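Local coordinates for Ras-related protein Rab-7L1 (Homo sapiens, PDB 6HH2) that binds and hydrolyses GTP as a Rab switch in vesicle trafficking, maintaining endosome–trans-Golgi network integrity, recruiting LRRK2 to the Golgi complex and stimulating its kinase activity, at residues T74-T77 and R78-R82; N95-T98 and F99-Q103; R104-Q107 and D108-S111; R139-I142 and D143-S146. The protein carries 4 engineered substitutions. One frame throughout, in Å; residues are numbered along the deposited sequence. Where two conformers were deposited one is given.

Interaction 1 (T74-T77 and R78-R82); sequences TSMT and RLYYR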
loop_
_atom_site.group_PDB
_atom_site.type_symbol
_atom_site.label_atom_id
_atom_site.label_comp_id
_atom_site.label_asym_id
_atom_site.label_seq_id
_atom_site.Cartn_x
_atom_site.Cartn_y
_atom_site.Cartn_z
ATOM N N THR A 74 11.626 -1.955 9.595
ATOM C CA THR A 74 11.492 -2.905 8.463
ATOM C C THR A 74 10.927 -4.260 8.922
ATOM O O THR A 74 11.310 -5.310 8.409
ATOM C CB THR A 74 12.814 -3.139 7.701
ATOM O OG1 THR A 74 13.625 -1.938 7.651
ATOM C CG2 THR A 74 12.481 -3.618 6.251
ATOM N N SER A 75 10.030 -4.261 9.921
ATOM C CA SER A 75 9.449 -5.506 10.426
ATOM C C SER A 75 8.135 -5.118 11.072
ATOM O O SER A 75 8.131 -4.319 12.010
ATOM C CB SER A 75 10.354 -6.145 11.491
ATOM O OG SER A 75 9.744 -7.353 11.920
ATOM N N MET A 76 7.030 -5.672 10.581
ATOM C CA MET A 76 5.714 -5.254 11.027
ATOM C C MET A 76 5.343 -5.924 12.341
ATOM O O MET A 76 5.676 -7.084 12.590
ATOM C CB MET A 76 4.683 -5.674 9.989
ATOM C CG MET A 76 4.900 -4.959 8.664
ATOM S SD MET A 76 3.693 -5.443 7.452
ATOM C CE MET A 76 3.985 -7.152 7.214
ATOM N N THR A 77 4.629 -5.182 13.192
ATOM C CA THR A 77 4.109 -5.761 14.416
ATOM C C THR A 77 2.722 -6.357 14.206
ATOM O O THR A 77 1.987 -5.979 13.274
ATOM C CB THR A 77 3.987 -4.700 15.518
ATOM O OG1 THR A 77 3.145 -3.626 15.060
ATOM C CG2 THR A 77 5.411 -4.155 15.933
ATOM N N ARG A 78 2.390 -7.300 15.077
ATOM C CA ARG A 78 1.133 -8.057 14.930
ATOM C C ARG A 78 -0.111 -7.178 14.913
ATOM O O ARG A 78 -0.995 -7.388 14.077
ATOM C CB ARG A 78 1.023 -9.139 15.978
ATOM C CG ARG A 78 -0.246 -9.989 15.833
ATOM C CD ARG A 78 -0.219 -11.141 16.811
ATOM N NE ARG A 78 0.969 -11.974 16.624
ATOM C CZ ARG A 78 2.035 -11.943 17.430
ATOM N NH1 ARG A 78 2.060 -11.128 18.504
ATOM N NH2 ARG A 78 3.085 -12.740 17.181
ATOM N N LEU A 79 -0.253 -6.205 15.821
ATOM C CA LEU A 79 -1.455 -5.358 15.752
ATOM C C LEU A 79 -1.535 -4.623 14.412
ATOM O O LEU A 79 -2.625 -4.431 13.847
ATOM C CB LEU A 79 -1.466 -4.360 16.914
ATOM C CG LEU A 79 -1.706 -4.981 18.270
ATOM C CD1 LEU A 79 -1.746 -3.861 19.351
ATOM C CD2 LEU A 79 -3.025 -5.770 18.258
ATOM N N TYR A 80 -0.386 -4.215 13.862
ATOM C CA TYR A 80 -0.369 -3.561 12.569
ATOM C C TYR A 80 -0.791 -4.511 11.444
ATOM O O TYR A 80 -1.663 -4.163 10.627
ATOM C CB TYR A 80 1.046 -2.996 12.335
ATOM C CG TYR A 80 1.126 -2.347 10.988
ATOM C CD1 TYR A 80 0.640 -1.058 10.758
ATOM C CD2 TYR A 80 1.679 -3.049 9.899
ATOM C CE1 TYR A 80 0.701 -0.475 9.508
ATOM C CE2 TYR A 80 1.733 -2.498 8.643
ATOM C CZ TYR A 80 1.259 -1.197 8.452
ATOM O OH TYR A 80 1.328 -0.680 7.193
ATOM N N TYR A 81 -0.129 -5.685 11.319
ATOM C CA TYR A 81 -0.369 -6.463 10.086
ATOM C C TYR A 81 -1.604 -7.357 10.155
ATOM O O TYR A 81 -2.100 -7.757 9.096
ATOM C CB TYR A 81 0.881 -7.307 9.679
ATOM C CG TYR A 81 1.295 -8.421 10.635
ATOM C CD1 TYR A 81 0.511 -9.564 10.834
ATOM C CD2 TYR A 81 2.474 -8.315 11.401
ATOM C CE1 TYR A 81 0.880 -10.561 11.737
ATOM C CE2 TYR A 81 2.859 -9.321 12.244
ATOM C CZ TYR A 81 2.065 -10.444 12.475
ATOM O OH TYR A 81 2.423 -11.439 13.349
ATOM N N ARG A 82 -2.157 -7.648 11.323
ATOM C CA ARG A 82 -3.136 -8.722 11.439
ATOM C C ARG A 82 -4.362 -8.422 10.585
ATOM O O ARG A 82 -4.813 -7.281 10.473
ATOM C CB ARG A 82 -3.535 -8.968 12.899
ATOM C CG ARG A 82 -4.204 -7.797 13.598
ATOM C CD ARG A 82 -4.540 -8.201 15.065
ATOM N NE ARG A 82 -5.360 -7.169 15.690
ATOM C CZ ARG A 82 -5.889 -7.280 16.905
ATOM N NH1 ARG A 82 -5.706 -8.385 17.607
ATOM N NH2 ARG A 82 -6.614 -6.268 17.388
#
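The carbonyl of T77 receives the amide of Y81, N to O 2.9 Å, in an i to i+4 bond that closes the single turn of helix 78-81. This turn follows an extended approach through M76 in the switch II region of the Ras-like G domain. T77 occupies the N-cap position, a place suited to a small polar residue whose backbone is not yet helical. Its OG1 stands between its own backbone N and carbonyl carbon (chi1 57°) and rests 3.5 Å from Y80 CB.

M76 suits the inner side of the turn because its flexible, apolar chain can fill the angle between two tyrosines. Its CB lies 3.7 Å from Y81 CD2, while the chain, bent at chi3 (-63°), carries CE toward Y81 CB. Beyond the contact the Y80 hydroxyl hydrogen-bonds to W65 O, and the ring packs on L14 and V16 of strand 8-17. Between M76 and Y80 the contact is Met-aromatic and edge-on: SD lies near the ring plane, 5.0 Å from the centroid and 3.7 Å from Y80 CE2.

Interaction 2 (N95-T98 and F99-Q103); sequences NATT and FSNSQ
N101 lays its side chain against the carbonyl of T97, one helical turn earlier, with N101 CB 3.4 Å from T97 O. The two sit in the first turns of helix 96-112, the connecting helix of a beta-alpha-beta unit in the Ras-like fold, and N95 is its N-cap. An asparagine suits that place: its short side chain reaches forward over the first turn so that OD1 accepts weakly from the amide of T97, 3.0 Å away, which would otherwise lack an acceptor from a preceding turn.

Regular i to i+4 bonds follow at S100 and N101. S100 N meets A96 O at 2.9 Å, with an almost straight N-H...O angle of 178°, and N101 N reaches T97 O. The N101 amide also has a partner outside the helix, ND2 donating to the carboxylate of D18.

T98 faces inward and turns its hydroxyl back to the helix start. OG1 donates to N95 O over 2.8 Å, in the plane of that carbonyl, and is also bonded to the amide of D92 at the end of strand 86-92, so main-chain atoms satisfy a buried hydroxyl. F99 suits the apolar side. Its CG, anti to the backbone N (chi1 175°), sends the ring off the helix to meet the rings of F91 and F145. Further along, S102 needs to be small where it packs on strand 86-92, and in one of its two conformers OG donates to T98 O. Here the helix tightens to i to i+3 bonds: Q103 N reaches S100 O, and S102 N lies 2.9 Å from F99 O.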
loop_
_atom_site.group_PDB
_atom_site.type_symbol
_atom_site.label_atom_id
_atom_site.label_comp_id
_atom_site.label_asym_id
_atom_site.label_seq_id
_atom_site.Cartn_x
_atom_site.Cartn_y
_atom_site.Cartn_z
ATOM N N ASN A 95 16.300 6.641 -4.271
ATOM C CA ASN A 95 17.048 6.140 -3.102
ATOM C C ASN A 95 17.119 4.610 -3.169
ATOM O O ASN A 95 16.169 3.908 -2.807
ATOM C CB ASN A 95 16.399 6.620 -1.807
ATOM C CG ASN A 95 17.219 6.267 -0.596
ATOM O OD1 ASN A 95 17.935 5.291 -0.620
ATOM N ND2 ASN A 95 17.127 7.064 0.461
ATOM N N ALA A 96 18.255 4.080 -3.627
ATOM C CA ALA A 96 18.342 2.644 -3.857
ATOM C C ALA A 96 18.225 1.838 -2.571
ATOM O O ALA A 96 17.830 0.669 -2.620
ATOM C CB ALA A 96 19.638 2.308 -4.597
ATOM N N THR A 97 18.543 2.429 -1.410
ATOM C CA THR A 97 18.364 1.684 -0.172
ATOM C C THR A 97 16.896 1.375 0.090
ATOM O O THR A 97 16.565 0.297 0.624
ATOM C CB THR A 97 18.931 2.462 1.019
ATOM O OG1 THR A 97 20.327 2.676 0.780
ATOM C CG2 THR A 97 18.746 1.656 2.280
ATOM N N THR A 98 16.003 2.322 -0.239
ATOM C CA THR A 98 14.576 2.077 -0.025
ATOM C C THR A 98 14.055 1.029 -1.001
ATOM O O THR A 98 13.147 0.251 -0.660
ATOM C CB THR A 98 13.752 3.372 -0.151
ATOM O OG1 THR A 98 13.672 3.814 -1.537
ATOM C CG2 THR A 98 14.318 4.512 0.746
ATOM N N PHE A 99 14.696 0.925 -2.161
ATOM C CA PHE A 99 14.345 -0.124 -3.125
ATOM C C PHE A 99 14.776 -1.484 -2.602
ATOM O O PHE A 99 13.958 -2.414 -2.494
ATOM C CB PHE A 99 15.042 0.176 -4.444
ATOM C CG PHE A 99 14.866 -0.906 -5.524
ATOM C CD1 PHE A 99 13.599 -1.231 -6.062
ATOM C CD2 PHE A 99 15.997 -1.585 -6.017
ATOM C CE1 PHE A 99 13.503 -2.207 -7.087
ATOM C CE2 PHE A 99 15.888 -2.520 -7.046
ATOM C CZ PHE A 99 14.639 -2.832 -7.541
ATOM N N SER A 100 16.058 -1.599 -2.232
ATOM C CA SER A 100 16.551 -2.833 -1.638
ATOM C C SER A 100 15.721 -3.253 -0.433
ATOM O O SER A 100 15.392 -4.445 -0.279
ATOM C CB SER A 100 18.018 -2.623 -1.243
ATOM O OG SER A 100 18.578 -3.805 -0.693
ATOM N N ASN A 101 15.390 -2.302 0.449
ATOM C CA ASN A 101 14.636 -2.675 1.645
ATOM C C ASN A 101 13.221 -3.150 1.327
ATOM O O ASN A 101 12.605 -3.827 2.164
ATOM C CB ASN A 101 14.583 -1.510 2.641
ATOM C CG ASN A 101 15.735 -1.500 3.602
ATOM O OD1 ASN A 101 16.332 -2.536 3.890
ATOM N ND2 ASN A 101 16.066 -0.309 4.082
ATOM N N SER A 102 12.683 -2.851 0.115
ATOM C CA SER A 102 11.354 -3.370 -0.220
ATOM C C SER A 102 11.353 -4.883 -0.266
ATOM O O SER A 102 10.301 -5.511 -0.056
ATOM C CB SER A 102 10.926 -2.822 -1.594
ATOM O OG SER A 102 10.836 -1.436 -1.507
ATOM N N GLN A 103 12.524 -5.498 -0.511
ATOM C CA GLN A 103 12.619 -6.952 -0.454
ATOM C C GLN A 103 12.433 -7.439 0.977
ATOM O O GLN A 103 11.761 -8.461 1.220
ATOM C CB GLN A 103 13.967 -7.419 -0.984
ATOM C CG GLN A 103 14.105 -8.948 -0.899
ATOM C CD GLN A 103 15.449 -9.446 -1.367
ATOM O OE1 GLN A 103 16.486 -9.011 -0.882
ATOM N NE2 GLN A 103 15.437 -10.346 -2.344
#

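Interaction 3 (R104-Q107 and D108-S111); sequences RWKQ and DLDS
K106 starts with CG anti to its backbone N (chi1 177°) and then bends at chi2 and chi4, which curls the ammonium group forward along the helix, toward its C-terminal end; D110, four residues on, swings CG to the side of its own backbone N (chi1 -63°) and meets it. NZ donates to OD2 over 2.7 Å in a salt bridge that uses the syn lone pair of the carboxylate. The methylenes follow the same course, and K106 CD passes 3.7 Å from D110 OD2. A water joins the pair on the second oxygen, donating to D110 OD1 over 2.8 Å and accepting weakly from K106 NZ.

The spacing i to i+4 suits a lysine and an aspartate in helix 96-112, the crossover between parallel strands 86-92 and 123-128 of the Ras-like fold. K106 needs its length here, since NZ also donates to N149 O and makes a cation-pi contact with F151, while its apolar chain packs on I89 and A123. Several partners thus hold the ammonium group in place. On the other side D108 turns toward switch II, OD2 accepting from M76 N and OD1 forming a salt bridge with K112, whose positive charge would probably stabilise the carboxylate. L109 offers the sheet an apolar surface at A87 and A123. Near the end of the helix S111 folds its OG back onto D108 O, 2.8 Å away, the serine hydroxyl reaching a carbonyl three residues earlier.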
loop_
_atom_site.group_PDB
_atom_site.type_symbol
_atom_site.label_atom_id
_atom_site.label_comp_id
_atom_site.label_asym_id
_atom_site.label_seq_id
_atom_site.Cartn_x
_atom_site.Cartn_y
_atom_site.Cartn_z
ATOM N N ARG A 104 13.012 -6.722 1.926
ATOM C CA ARG A 104 12.830 -7.115 3.330
ATOM C C ARG A 104 11.373 -6.911 3.755
ATOM O O ARG A 104 10.814 -7.758 4.485
ATOM C CB ARG A 104 13.772 -6.320 4.236
ATOM C CG ARG A 104 15.238 -6.623 4.026
ATOM C CD ARG A 104 16.086 -5.817 5.061
ATOM N NE ARG A 104 17.500 -6.077 4.853
ATOM C CZ ARG A 104 18.252 -6.732 5.727
ATOM N NH1 ARG A 104 17.708 -7.151 6.868
ATOM N NH2 ARG A 104 19.542 -6.945 5.476
ATOM N N TRP A 105 10.746 -5.798 3.333
ATOM C CA TRP A 105 9.340 -5.628 3.644
ATOM C C TRP A 105 8.513 -6.784 3.085
ATOM O O TRP A 105 7.606 -7.297 3.741
ATOM C CB TRP A 105 8.841 -4.303 3.082
ATOM C CG TRP A 105 9.328 -3.066 3.838
ATOM C CD1 TRP A 105 10.177 -2.107 3.385
ATOM C CD2 TRP A 105 8.911 -2.670 5.149
ATOM N NE1 TRP A 105 10.320 -1.099 4.356
ATOM C CE2 TRP A 105 9.529 -1.427 5.424
ATOM C CE3 TRP A 105 8.025 -3.219 6.068
ATOM C CZ2 TRP A 105 9.365 -0.754 6.636
ATOM C CZ3 TRP A 105 7.855 -2.553 7.328
ATOM C CH2 TRP A 105 8.491 -1.296 7.545
ATOM N N LYS A 106 8.789 -7.190 1.827
ATOM C CA LYS A 106 7.974 -8.253 1.237
ATOM C C LYS A 106 8.197 -9.593 1.922
ATOM O O LYS A 106 7.227 -10.336 2.182
ATOM C CB LYS A 106 8.335 -8.363 -0.258
ATOM C CG LYS A 106 7.634 -9.487 -1.064
ATOM C CD LYS A 106 6.126 -9.337 -1.003
ATOM C CE LYS A 106 5.438 -10.079 -2.196
ATOM N NZ LYS A 106 5.822 -11.503 -2.152
ATOM N N GLN A 107 9.460 -9.921 2.236
ATOM C CA GLN A 107 9.750 -11.147 2.982
ATOM C C GLN A 107 9.081 -11.132 4.362
ATOM O O GLN A 107 8.550 -12.155 4.809
ATOM C CB GLN A 107 11.269 -11.311 3.110
ATOM C CG GLN A 107 11.929 -11.687 1.739
ATOM C CD GLN A 107 13.446 -11.566 1.768
ATOM O OE1 GLN A 107 14.017 -10.929 2.659
ATOM N NE2 GLN A 107 14.110 -12.200 0.793
ATOM N N ASP A 108 9.054 -9.973 5.006
ATOM C CA ASP A 108 8.378 -9.873 6.309
ATOM C C ASP A 108 6.879 -10.129 6.151
ATOM O O ASP A 108 6.297 -10.929 6.888
ATOM C CB ASP A 108 8.658 -8.501 6.928
ATOM C CG ASP A 108 8.093 -8.376 8.369
ATOM O OD1 ASP A 108 8.588 -9.097 9.243
ATOM O OD2 ASP A 108 7.177 -7.531 8.533
ATOM N N LEU A 109 6.257 -9.507 5.145
ATOM C CA LEU A 109 4.821 -9.709 4.900
ATOM C C LEU A 109 4.507 -11.190 4.719
ATOM O O LEU A 109 3.600 -11.743 5.360
ATOM C CB LEU A 109 4.448 -8.934 3.627
ATOM C CG LEU A 109 3.010 -9.168 3.164
ATOM C CD1 LEU A 109 1.996 -8.457 4.061
ATOM C CD2 LEU A 109 2.800 -8.633 1.697
ATOM N N ASP A 110 5.269 -11.866 3.868
ATOM C CA ASP A 110 4.956 -13.260 3.602
ATOM C C ASP A 110 5.282 -14.181 4.763
ATOM O O ASP A 110 4.691 -15.262 4.852
ATOM C CB ASP A 110 5.650 -13.712 2.336
ATOM C CG ASP A 110 5.155 -12.930 1.117
ATOM O OD1 ASP A 110 3.991 -12.412 1.130
ATOM O OD2 ASP A 110 5.982 -12.794 0.208
ATOM N N SER A 111 6.187 -13.768 5.660
ATOM C CA SER A 111 6.465 -14.559 6.857
ATOM C C SER A 111 5.376 -14.435 7.909
ATOM O O SER A 111 5.283 -15.325 8.773
ATOM C CB SER A 111 7.806 -14.153 7.472
ATOM O OG SER A 111 7.748 -12.918 8.199
HETATM O O HOH W 1 2.650 -11.456 -1.129
#

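Interaction 4 (R139-I142 and D143-S146); sequences RDQI and DRFS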
loop_
_atom_site.group_PDB
_atom_site.type_symbol
_atom_site.label_atom_id
_atom_site.label_comp_id
_atom_site.label_asym_id
_atom_site.label_seq_id
_atom_site.Cartn_x
_atom_site.Cartn_y
_atom_site.Cartn_z
ATOM N N ARG A 139 13.892 0.879 -14.856
ATOM C CA ARG A 139 12.609 0.180 -14.895
ATOM C C ARG A 139 12.803 -1.317 -15.092
ATOM O O ARG A 139 12.072 -2.123 -14.510
ATOM C CB ARG A 139 11.716 0.781 -15.984
ATOM C CG ARG A 139 11.200 2.183 -15.634
ATOM C CD ARG A 139 10.570 2.890 -16.871
ATOM N NE ARG A 139 9.978 4.190 -16.507
ATOM C CZ ARG A 139 10.649 5.345 -16.556
ATOM N NH1 ARG A 139 11.931 5.357 -16.922
ATOM N NH2 ARG A 139 10.054 6.489 -16.238
ATOM N N ASP A 140 13.769 -1.708 -15.927
ATOM C CA ASP A 140 14.028 -3.137 -16.096
ATOM C C ASP A 140 14.468 -3.772 -14.784
ATOM O O ASP A 140 14.046 -4.886 -14.455
ATOM C CB ASP A 140 15.050 -3.395 -17.206
ATOM C CG ASP A 140 14.457 -3.225 -18.622
ATOM O OD1 ASP A 140 13.209 -3.120 -18.769
ATOM O OD2 ASP A 140 15.243 -3.193 -19.595
ATOM N N GLN A 141 15.325 -3.013 -14.120
ATOM C CA GLN A 141 15.671 -3.541 -12.672
ATOM C C GLN A 141 14.390 -3.701 -11.734
ATOM O O GLN A 141 14.225 -4.672 -10.961
ATOM C CB GLN A 141 16.635 -2.547 -12.003
ATOM C CG GLN A 141 18.138 -2.770 -12.266
ATOM C CD GLN A 141 18.974 -1.655 -11.628
ATOM O OE1 GLN A 141 18.441 -0.592 -11.280
ATOM N NE2 GLN A 141 20.281 -1.902 -11.450
ATOM N N ILE A 142 13.517 -2.724 -11.803
ATOM C CA ILE A 142 12.325 -2.849 -10.966
ATOM C C ILE A 142 11.502 -4.065 -11.356
ATOM O O ILE A 142 11.009 -4.806 -10.493
ATOM C CB ILE A 142 11.490 -1.570 -11.031
ATOM C CG1 ILE A 142 12.312 -0.383 -10.512
ATOM C CG2 ILE A 142 10.259 -1.727 -10.157
ATOM C CD1 ILE A 142 11.647 0.948 -10.819
ATOM N N ASP A 143 11.295 -4.257 -12.644
ATOM C CA ASP A 143 10.488 -5.394 -13.087
ATOM C C ASP A 143 11.113 -6.717 -12.695
ATOM O O ASP A 143 10.408 -7.624 -12.248
ATOM C CB ASP A 143 10.237 -5.339 -14.599
ATOM C CG ASP A 143 9.190 -6.373 -15.055
ATOM O OD1 ASP A 143 8.021 -6.183 -14.626
ATOM O OD2 ASP A 143 9.572 -7.336 -15.761
ATOM N N ARG A 144 12.422 -6.883 -12.899
ATOM C CA ARG A 144 13.062 -8.134 -12.486
ATOM C C ARG A 144 12.932 -8.340 -10.979
ATOM O O ARG A 144 12.666 -9.457 -10.518
ATOM C CB ARG A 144 14.538 -8.101 -12.871
ATOM C CG ARG A 144 14.782 -8.276 -14.375
ATOM C CD ARG A 144 16.231 -8.656 -14.677
ATOM N NE ARG A 144 17.177 -7.638 -14.206
ATOM C CZ ARG A 144 17.457 -6.522 -14.884
ATOM N NH1 ARG A 144 16.842 -6.273 -16.041
ATOM N NH2 ARG A 144 18.333 -5.647 -14.394
ATOM N N PHE A 145 13.091 -7.264 -10.215
ATOM C CA PHE A 145 12.967 -7.348 -8.764
ATOM C C PHE A 145 11.546 -7.708 -8.357
ATOM O O PHE A 145 11.330 -8.549 -7.476
ATOM C CB PHE A 145 13.387 -5.980 -8.192
ATOM C CG PHE A 145 13.198 -5.801 -6.726
ATOM C CD1 PHE A 145 11.971 -5.376 -6.246
ATOM C CD2 PHE A 145 14.284 -5.943 -5.866
ATOM C CE1 PHE A 145 11.772 -5.111 -4.903
ATOM C CE2 PHE A 145 14.099 -5.654 -4.478
ATOM C CZ PHE A 145 12.819 -5.261 -4.030
ATOM N N SER A 146 10.544 -7.102 -9.011
ATOM C CA SER A 146 9.173 -7.401 -8.646
ATOM C C SER A 146 8.878 -8.879 -8.881
ATOM O O SER A 146 8.242 -9.539 -8.042
ATOM C CB SER A 146 8.306 -6.480 -9.516
ATOM O OG SER A 146 6.916 -6.625 -9.248
#
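Helix 139-148 is the connecting helix of the beta-alpha-beta unit between strands 123-128 and 153-156, and its first two turns carry a solvent-side cluster of polar residues and an apolar inner side. On the outer side R144 folds back over the preceding turn: its chain bends at chi3 (-60°), laying the guanidinium group across the backbone. D140 O lies over one face of that group, 3.5 Å from its plane and offset toward the rim, with Q141 CA over the same face. At one end NH1 rests 3.6 Å from D140 CB. The D140 carboxylate stays apart, OD2 being 5.0 Å from R144 NH1, too far for a salt bridge, so any attraction is probably only a long-range one.

Beneath this, four regular backbone bonds run from R139 to S146, among them S146 N to I142 O at 2.8 Å. I142 is branched and apolar, as suits a residue packed on L125 and A127 of strand 123-128, and S146 is small enough to lie close against W154 of strand 153-156. D143 reaches W154 NE1 with OD1, R139 pairs with E156, and F145 reaches toward helix 96-112, so the helix is tied to both strands and its neighbouring helix.

How the interactions relate
Interactions 2 and 3 are successive parts of helix 96-112, their centres 13 Å apart, and the other two contacts both pack on this helix. Against its later turns lies interaction 1: T74 CA packs 3.5 Å from W105 CH2, and M76 CE lies 3.5 Å from L109 CA. Interaction 4 meets the earlier turns through the rings of F99 and F145, whose planes meet at about 35°, F99 CZ being 3.4 Å from F145 CG. Interactions 1 and 4 do not touch, with centres about 26 Å apart. The nucleotide lies at a distance from all of them: the side chains of T98 and W105 are each about 9 Å from GDP, and that of Y80 about 10 Å from the magnesium ion.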